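Local atomic coordinates of uncharacterized protein (Corynebacterium glutamicum, PDB entry 2NSF), a protein that binds zinc and probably catalyses the mycothiol-dependent isomerization of maleylpyruvate. Residues A[78-83]-A[159-164]; A[35-40]-A[127-132]; A[66-71]-A[104-109]. One frame throughout, in Å; residues are numbered along the deposited sequence.

Interaction 1 of 3, residues A[78-83]-A[159-164]. With ZN (zinc ion), chain E; SO4 (sulfate ion), chain B.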
# COMPACT_ATOMS: atom_id res chain seq x y z
N ILE A 78 5.80 12.32 0.14
CA ILE A 78 6.89 13.15 -0.37
C ILE A 78 7.62 12.43 -1.52
O ILE A 78 7.95 13.05 -2.53
CB ILE A 78 7.89 13.48 0.76
CG1 ILE A 78 7.23 14.45 1.74
CG2 ILE A 78 9.17 14.07 0.18
CD1 ILE A 78 8.01 14.66 3.04
N ALA A 79 7.84 11.13 -1.36
CA ALA A 79 8.52 10.35 -2.39
C ALA A 79 7.72 10.33 -3.68
O ALA A 79 8.28 10.37 -4.78
CB ALA A 79 8.77 8.93 -1.89
N LEU A 80 6.39 10.27 -3.56
CA LEU A 80 5.54 10.25 -4.74
C LEU A 80 5.52 11.62 -5.40
O LEU A 80 5.33 11.74 -6.62
CB LEU A 80 4.12 9.80 -4.36
CG LEU A 80 4.04 8.34 -3.89
CD1 LEU A 80 2.60 7.99 -3.56
CD2 LEU A 80 4.57 7.41 -4.98
N CYS A 81 5.71 12.67 -4.61
CA CYS A 81 5.77 14.02 -5.16
C CYS A 81 6.98 14.10 -6.08
O CYS A 81 6.92 14.73 -7.13
CB CYS A 81 5.93 15.06 -4.05
SG CYS A 81 4.40 15.49 -3.21
N ASN A 82 8.07 13.46 -5.68
CA ASN A 82 9.28 13.47 -6.50
C ASN A 82 9.00 12.88 -7.88
O ASN A 82 9.42 13.44 -8.89
CB ASN A 82 10.41 12.69 -5.82
CG ASN A 82 10.98 13.41 -4.62
OD1 ASN A 82 10.88 14.64 -4.52
ND2 ASN A 82 11.59 12.66 -3.71
N LEU A 83 8.29 11.76 -7.91
CA LEU A 83 7.97 11.12 -9.18
C LEU A 83 7.09 12.03 -10.04
O LEU A 83 7.24 12.07 -11.26
CB LEU A 83 7.28 9.77 -8.96
CG LEU A 83 8.10 8.70 -8.24
CD1 LEU A 83 7.31 7.39 -8.23
CD2 LEU A 83 9.44 8.49 -8.95
N TRP A 159 -2.03 4.67 -7.75
CA TRP A 159 -2.19 3.31 -7.25
C TRP A 159 -1.25 3.09 -6.06
O TRP A 159 -1.65 2.54 -5.02
CB TRP A 159 -1.85 2.30 -8.35
CG TRP A 159 -1.59 0.89 -7.84
CD1 TRP A 159 -0.44 0.17 -7.97
CD2 TRP A 159 -2.50 0.06 -7.10
NE1 TRP A 159 -0.58 -1.06 -7.37
CE2 TRP A 159 -1.83 -1.15 -6.83
CE3 TRP A 159 -3.82 0.22 -6.65
CZ2 TRP A 159 -2.43 -2.20 -6.12
CZ3 TRP A 159 -4.42 -0.83 -5.94
CH2 TRP A 159 -3.72 -2.02 -5.69
N MET A 160 -0.01 3.52 -6.21
CA MET A 160 0.97 3.36 -5.14
C MET A 160 0.51 4.02 -3.85
O MET A 160 0.62 3.44 -2.77
CB MET A 160 2.31 3.93 -5.59
CG MET A 160 2.93 3.17 -6.75
SD MET A 160 4.22 4.12 -7.58
CE MET A 160 5.58 3.86 -6.48
N ARG A 161 -0.01 5.24 -3.95
CA ARG A 161 -0.47 5.93 -2.76
C ARG A 161 -1.69 5.21 -2.17
O ARG A 161 -1.81 5.08 -0.95
CB ARG A 161 -0.82 7.38 -3.07
CG ARG A 161 -1.22 8.20 -1.83
CD ARG A 161 -0.09 8.24 -0.79
NE ARG A 161 -0.41 9.16 0.30
CZ ARG A 161 0.32 9.30 1.40
NH1 ARG A 161 1.42 8.58 1.57
NH2 ARG A 161 -0.06 10.16 2.34
N SER A 162 -2.58 4.73 -3.03
CA SER A 162 -3.77 4.02 -2.57
C SER A 162 -3.38 2.79 -1.74
O SER A 162 -3.99 2.53 -0.70
CB SER A 162 -4.64 3.59 -3.75
OG SER A 162 -5.23 4.72 -4.39
N ARG A 163 -2.38 2.03 -2.19
CA ARG A 163 -1.95 0.85 -1.43
C ARG A 163 -1.55 1.27 -0.03
O ARG A 163 -1.88 0.61 0.96
CB ARG A 163 -0.74 0.17 -2.08
CG ARG A 163 -0.97 -0.44 -3.44
CD ARG A 163 0.28 -1.21 -3.88
NE ARG A 163 1.49 -0.40 -3.75
CZ ARG A 163 2.56 -0.53 -4.53
NH1 ARG A 163 2.56 -1.44 -5.50
NH2 ARG A 163 3.60 0.27 -4.37
N GLU A 164 -0.80 2.36 0.05
CA GLU A 164 -0.31 2.86 1.33
C GLU A 164 -1.41 3.30 2.28
O GLU A 164 -1.48 2.82 3.41
CB GLU A 164 0.64 4.04 1.11
CG GLU A 164 1.90 3.71 0.33
CD GLU A 164 2.80 2.72 1.03
OE1 GLU A 164 2.95 2.81 2.27
OE2 GLU A 164 3.38 1.86 0.34
ZN ZN E . 4.16 1.47 3.41
S SO4 B . 6.30 -1.15 -6.48
O1 SO4 B . 7.30 -1.13 -7.56
O2 SO4 B . 6.38 0.09 -5.71
O3 SO4 B . 6.57 -2.29 -5.60
O4 SO4 B . 4.95 -1.26 -7.07
O HOH W 1 5.46 1.03 1.70
O HOH W 2 3.12 -0.56 2.55

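Interaction 2 of 3, residues A[35-40]-A[127-132]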
# COMPACT_ATOMS: atom_id res chain seq x y z
N LEU A 35 -10.22 7.52 -5.52
CA LEU A 35 -9.92 6.40 -4.64
C LEU A 35 -8.72 6.71 -3.74
O LEU A 35 -8.71 6.32 -2.58
CB LEU A 35 -9.65 5.13 -5.44
CG LEU A 35 -10.91 4.37 -5.89
CD1 LEU A 35 -10.52 3.27 -6.86
CD2 LEU A 35 -11.64 3.79 -4.68
N ALA A 36 -7.73 7.41 -4.28
CA ALA A 36 -6.55 7.76 -3.49
C ALA A 36 -6.94 8.78 -2.43
O ALA A 36 -6.49 8.70 -1.28
CB ALA A 36 -5.45 8.33 -4.39
N ARG A 37 -7.78 9.74 -2.81
CA ARG A 37 -8.24 10.76 -1.88
C ARG A 37 -9.13 10.13 -0.80
O ARG A 37 -9.01 10.47 0.37
CB ARG A 37 -9.01 11.85 -2.63
CG ARG A 37 -8.12 12.74 -3.48
CD ARG A 37 -8.93 13.67 -4.36
NE ARG A 37 -8.07 14.68 -4.99
CZ ARG A 37 -8.46 15.46 -5.99
NH1 ARG A 37 -9.69 15.36 -6.49
NH2 ARG A 37 -7.61 16.36 -6.49
N LEU A 38 -10.00 9.22 -1.20
CA LEU A 38 -10.88 8.55 -0.24
C LEU A 38 -10.06 7.75 0.76
O LEU A 38 -10.35 7.75 1.96
CB LEU A 38 -11.85 7.61 -0.97
CG LEU A 38 -13.04 8.29 -1.66
CD1 LEU A 38 -13.78 7.28 -2.51
CD2 LEU A 38 -13.96 8.88 -0.59
N GLY A 39 -9.04 7.05 0.26
CA GLY A 39 -8.19 6.26 1.13
C GLY A 39 -7.42 7.13 2.10
O GLY A 39 -7.20 6.76 3.26
N THR A 40 -7.01 8.31 1.64
CA THR A 40 -6.26 9.23 2.48
C THR A 40 -7.16 9.76 3.59
O THR A 40 -6.75 9.83 4.74
CB THR A 40 -5.70 10.41 1.67
OG1 THR A 40 -4.86 9.90 0.61
CG2 THR A 40 -4.87 11.32 2.56
N ARG A 127 0.37 18.58 -0.23
CA ARG A 127 1.33 18.83 -1.30
C ARG A 127 1.27 17.80 -2.43
O ARG A 127 1.45 18.15 -3.59
CB ARG A 127 2.74 18.91 -0.72
CG ARG A 127 2.93 20.11 0.21
CD ARG A 127 2.98 21.41 -0.58
NE ARG A 127 4.22 21.53 -1.34
CZ ARG A 127 4.46 22.45 -2.26
NH1 ARG A 127 3.54 23.36 -2.55
NH2 ARG A 127 5.63 22.47 -2.89
N LEU A 128 1.00 16.54 -2.08
CA LEU A 128 0.90 15.50 -3.10
C LEU A 128 -0.36 15.74 -3.92
O LEU A 128 -0.37 15.57 -5.14
CB LEU A 128 0.86 14.11 -2.45
CG LEU A 128 0.55 12.91 -3.36
CD1 LEU A 128 1.50 12.89 -4.56
CD2 LEU A 128 0.67 11.62 -2.55
N ASP A 129 -1.44 16.15 -3.26
CA ASP A 129 -2.68 16.39 -3.98
C ASP A 129 -2.49 17.54 -4.98
O ASP A 129 -2.96 17.46 -6.12
CB ASP A 129 -3.82 16.73 -3.02
CG ASP A 129 -5.18 16.54 -3.65
OD1 ASP A 129 -5.53 15.38 -3.97
OD2 ASP A 129 -5.89 17.54 -3.84
N VAL A 130 -1.80 18.60 -4.56
CA VAL A 130 -1.55 19.73 -5.45
C VAL A 130 -0.73 19.24 -6.64
O VAL A 130 -1.02 19.59 -7.78
CB VAL A 130 -0.75 20.85 -4.74
CG1 VAL A 130 -0.29 21.90 -5.75
CG2 VAL A 130 -1.63 21.52 -3.68
N ALA A 131 0.28 18.41 -6.36
CA ALA A 131 1.12 17.87 -7.42
C ALA A 131 0.27 17.16 -8.46
O ALA A 131 0.46 17.34 -9.66
CB ALA A 131 2.16 16.91 -6.84
N TRP A 132 -0.68 16.35 -7.99
CA TRP A 132 -1.56 15.63 -8.90
C TRP A 132 -2.49 16.58 -9.67
O TRP A 132 -2.67 16.43 -10.88
CB TRP A 132 -2.41 14.61 -8.14
CG TRP A 132 -1.66 13.39 -7.71
CD1 TRP A 132 -0.60 12.81 -8.34
CD2 TRP A 132 -1.98 12.54 -6.60
NE1 TRP A 132 -0.23 11.66 -7.70
CE2 TRP A 132 -1.06 11.46 -6.62
CE3 TRP A 132 -2.95 12.58 -5.58
CZ2 TRP A 132 -1.09 10.43 -5.68
CZ3 TRP A 132 -2.97 11.56 -4.64
CH2 TRP A 132 -2.04 10.50 -4.69

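Interaction 3 of 3, residues A[66-71]-A[104-109]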
# COMPACT_ATOMS: atom_id res chain seq x y z
N ARG A 66 3.66 3.49 16.38
CA ARG A 66 2.76 4.24 15.51
C ARG A 66 3.51 5.41 14.88
O ARG A 66 3.29 5.75 13.72
CB ARG A 66 1.55 4.74 16.28
CG ARG A 66 0.56 3.65 16.68
CD ARG A 66 -0.74 4.30 17.13
NE ARG A 66 -1.83 3.35 17.36
CZ ARG A 66 -1.92 2.56 18.42
NH1 ARG A 66 -0.99 2.60 19.37
NH2 ARG A 66 -2.96 1.74 18.55
N SER A 67 4.41 6.03 15.65
CA SER A 67 5.18 7.16 15.15
C SER A 67 5.97 6.79 13.89
O SER A 67 6.04 7.58 12.95
CB SER A 67 6.15 7.67 16.22
OG SER A 67 5.44 8.33 17.26
N HIS A 68 6.56 5.60 13.88
CA HIS A 68 7.32 5.15 12.71
C HIS A 68 6.39 5.05 11.51
O HIS A 68 6.72 5.50 10.41
CB HIS A 68 7.95 3.77 12.95
CG HIS A 68 9.13 3.79 13.88
ND1 HIS A 68 9.01 3.71 15.25
CD2 HIS A 68 10.46 3.82 13.63
CE1 HIS A 68 10.21 3.70 15.80
NE2 HIS A 68 11.11 3.77 14.84
N LEU A 69 5.23 4.44 11.71
CA LEU A 69 4.25 4.27 10.64
C LEU A 69 3.73 5.60 10.12
O LEU A 69 3.65 5.83 8.91
CB LEU A 69 3.08 3.41 11.14
CG LEU A 69 1.91 3.23 10.16
CD1 LEU A 69 2.39 2.50 8.91
CD2 LEU A 69 0.79 2.46 10.84
N ILE A 70 3.38 6.49 11.04
CA ILE A 70 2.86 7.80 10.66
C ILE A 70 3.90 8.58 9.87
O ILE A 70 3.57 9.25 8.88
CB ILE A 70 2.43 8.58 11.93
CG1 ILE A 70 1.23 7.86 12.57
CG2 ILE A 70 2.06 10.02 11.58
CD1 ILE A 70 0.97 8.24 14.02
N ALA A 71 5.16 8.50 10.29
CA ALA A 71 6.24 9.18 9.60
C ALA A 71 6.38 8.60 8.20
O ALA A 71 6.47 9.33 7.22
CB ALA A 71 7.55 9.02 10.37
N GLU A 104 16.71 6.20 7.37
CA GLU A 104 17.16 7.22 8.30
C GLU A 104 16.14 8.32 8.55
O GLU A 104 16.04 8.83 9.67
CB GLU A 104 18.48 7.81 7.82
CG GLU A 104 19.66 6.86 8.02
CD GLU A 104 20.88 7.26 7.23
OE1 GLU A 104 21.03 8.46 6.91
OE2 GLU A 104 21.71 6.37 6.93
N GLU A 105 15.38 8.71 7.53
CA GLU A 105 14.40 9.76 7.75
C GLU A 105 13.21 9.21 8.54
O GLU A 105 12.63 9.91 9.36
CB GLU A 105 13.95 10.42 6.43
CG GLU A 105 13.26 9.53 5.42
CD GLU A 105 12.78 10.33 4.21
OE1 GLU A 105 13.14 11.53 4.10
OE2 GLU A 105 12.05 9.75 3.37
N ILE A 106 12.87 7.94 8.32
CA ILE A 106 11.77 7.35 9.08
C ILE A 106 12.20 7.29 10.55
O ILE A 106 11.40 7.54 11.45
CB ILE A 106 11.43 5.92 8.59
CG1 ILE A 106 10.68 6.00 7.26
CG2 ILE A 106 10.57 5.20 9.63
CD1 ILE A 106 10.39 4.65 6.63
N ALA A 107 13.47 6.98 10.78
CA ALA A 107 14.00 6.92 12.14
C ALA A 107 13.89 8.29 12.80
O ALA A 107 13.49 8.40 13.96
CB ALA A 107 15.46 6.47 12.11
N TYR A 108 14.25 9.33 12.06
CA TYR A 108 14.19 10.70 12.56
C TYR A 108 12.74 11.10 12.85
O TYR A 108 12.41 11.55 13.95
CB TYR A 108 14.79 11.67 11.55
CG TYR A 108 14.67 13.12 11.96
CD1 TYR A 108 15.48 13.65 12.96
CD2 TYR A 108 13.73 13.96 11.36
CE1 TYR A 108 15.36 14.98 13.36
CE2 TYR A 108 13.59 15.29 11.75
CZ TYR A 108 14.41 15.79 12.75
OH TYR A 108 14.30 17.11 13.14
N GLY A 109 11.88 10.92 11.86
CA GLY A 109 10.48 11.27 12.02
C GLY A 109 9.83 10.61 13.22
O GLY A 109 9.00 11.22 13.90

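Interaction 1 of 3, residues A[78-83]-A[159-164]
Leu80 of helix 66-89 presses its two methyls against different residues of helix 156-171, CD1 against Arg161 and CD2 against Met160, inside a four-helix bundle that resembles the DinB-like fold and is made of helices 29-49, 66-89, 114-133 and 156-171. The short segments run almost antiparallel, at 174°, with their axes 10.9 Å apart, a spacing that branched and long side chains are needed to fill. The packing is tightest where Leu80 CD1 lies 3.5 Å from Arg161 CB. A chi1 of -176° swings Arg161 CG away from the backbone N, and a bend at chi2 then leads the chain past Leu80 CD1, so that the carbons of a charged residue serve as apolar surface. The guanidinium of buried Arg161 finds polar partners in helix 66-89, NH1 bonding to Val73 O and Asn76 OD1. Arginine thus both packs and ties the two helices together.

The contact is looser beyond Leu80. The flexible thioether of Met160, bent at chi3 (80°), offers its CE to Leu80 CD2 at 4.0 Å and to Leu83 CD1 at 4.3 Å, and Met95 from a loop packs against both Met160 and Leu83. The more open side of helix 156-171 is polar. Partly exposed Arg163 holds a sulfate, probably from the crystallisation liquor, at the edge of its guanidinium: NH1 bonds to sulfate O4 at 2.9 Å and NH2 to O2 at 3.1 Å. Thr146 and Arg150 also bind this anion, and Glu192 forms a salt bridge with Arg163 NH1. One helical turn after Met160, Glu164 joins His72 and His168 at the zinc ion. The carboxylate divides the work: Glu164 OE1 binds zinc at 2.1 Å, while Glu164 OE2 accepts a hydrogen bond of 2.6 Å from the oxygen of a zinc-bound water.

Interaction 2 of 3, residues A[35-40]-A[127-132]
The indole of Trp132 meets Ala36, and the guanidinium of Arg37 meets the carboxylate of Asp129. On one face of the indole lies Leu128 CD1, a turn back on the same helix, 3.5 Å above the plane and offset toward the rim. Ala36 CB comes obliquely to the far end of the six-membered ring, 4.1 Å from Trp132 CH2, and its small methyl suits a place where a wide ring must fit between helices. Trp132 NE1 is bonded to Thr157 OG1, which helps fix the ring's rotation. At the edge of the Arg37 guanidinium, and in its plane, sits Asp129 OD1.

Within the four-helix bundle these groups join helix 29-49 to helix 114-133, while Ser162 of helix 156-171 packs on Ala36 from the core. Toward solvent the chemistry becomes ionic. Arg37, extended from CG to NE, brings NE to 2.8 Å from Asp129 OD1 in a nearly straight bond (167°) that uses the syn lone pair of Asp129 OD1. The guanidinium and carboxylate planes stand 50° apart, so the salt bridge is not a flat two-pronged pairing: Arg37 NH2 adds weak bonds to Asp129 OD1 and OD2, both at 3.4 Å.

Interaction 3 of 3, residues A[66-71]-A[104-109]
A chi1 of -74° in Ile106 sets CG2 anti to the backbone N and directs this methyl at helix 66-89, while a chi2 of 86° in His68 turns the imidazole so that its edge faces the methyl. Ile106 CG2 lies near the ring plane, 4.2 Å from His68 CD2, and 3.9 Å from His68 O. Beta-branching suits isoleucine to this place, because a methyl on the beta carbon sits near its own helix and can reach the His68 carbonyl and ring edge where the helices are close. The imidazole is also stacked with Trp64 and hydrogen-bonded through ND1 to Thr65 OG1.

Farther along, the backbones come close. Gly109, with no side chain, and Ala71, with a single methyl, let their CA atoms approach to 5.3 Å. Ala71 CB rests directly on the glycine backbone, 4.0 Å from Gly109 C; a beta carbon on Gly109 would lie about 2.9 Å from Ala71 CB, a clash. No hydrogen bond links the segments, whose axes pass at 8.3 Å and 125°; the contact is van der Waals packing. Small residues at the point of closest approach are characteristic of close helix-helix packing, which here sets the short helix 99-109 against the start of bundle helix 66-89, with Ile106 also touching His72, a ligand of the zinc site.

Overall arrangement
All three contacts belong to the N-terminal domain, but they sit at different depths. Interaction 1 is buried in the bundle core and reaches the metal site. Interaction 2, about 9 Å away between centres, touches it: Trp132 packs on Arg161 and Leu128 on Cys81, so the four bundle helices interlock. Its apolar half faces that core, whereas its salt bridge lies at the partly exposed rim. Interaction 3 shares helix 66-89 with interaction 1 without touching it, and attaches a short extra helix near that helix's start. Interactions 1 and 3 both join their segments by packing, 1 with long side chains at wide spacing, 3 with small residues and a histidine edge; only interaction 2 has a salt bridge.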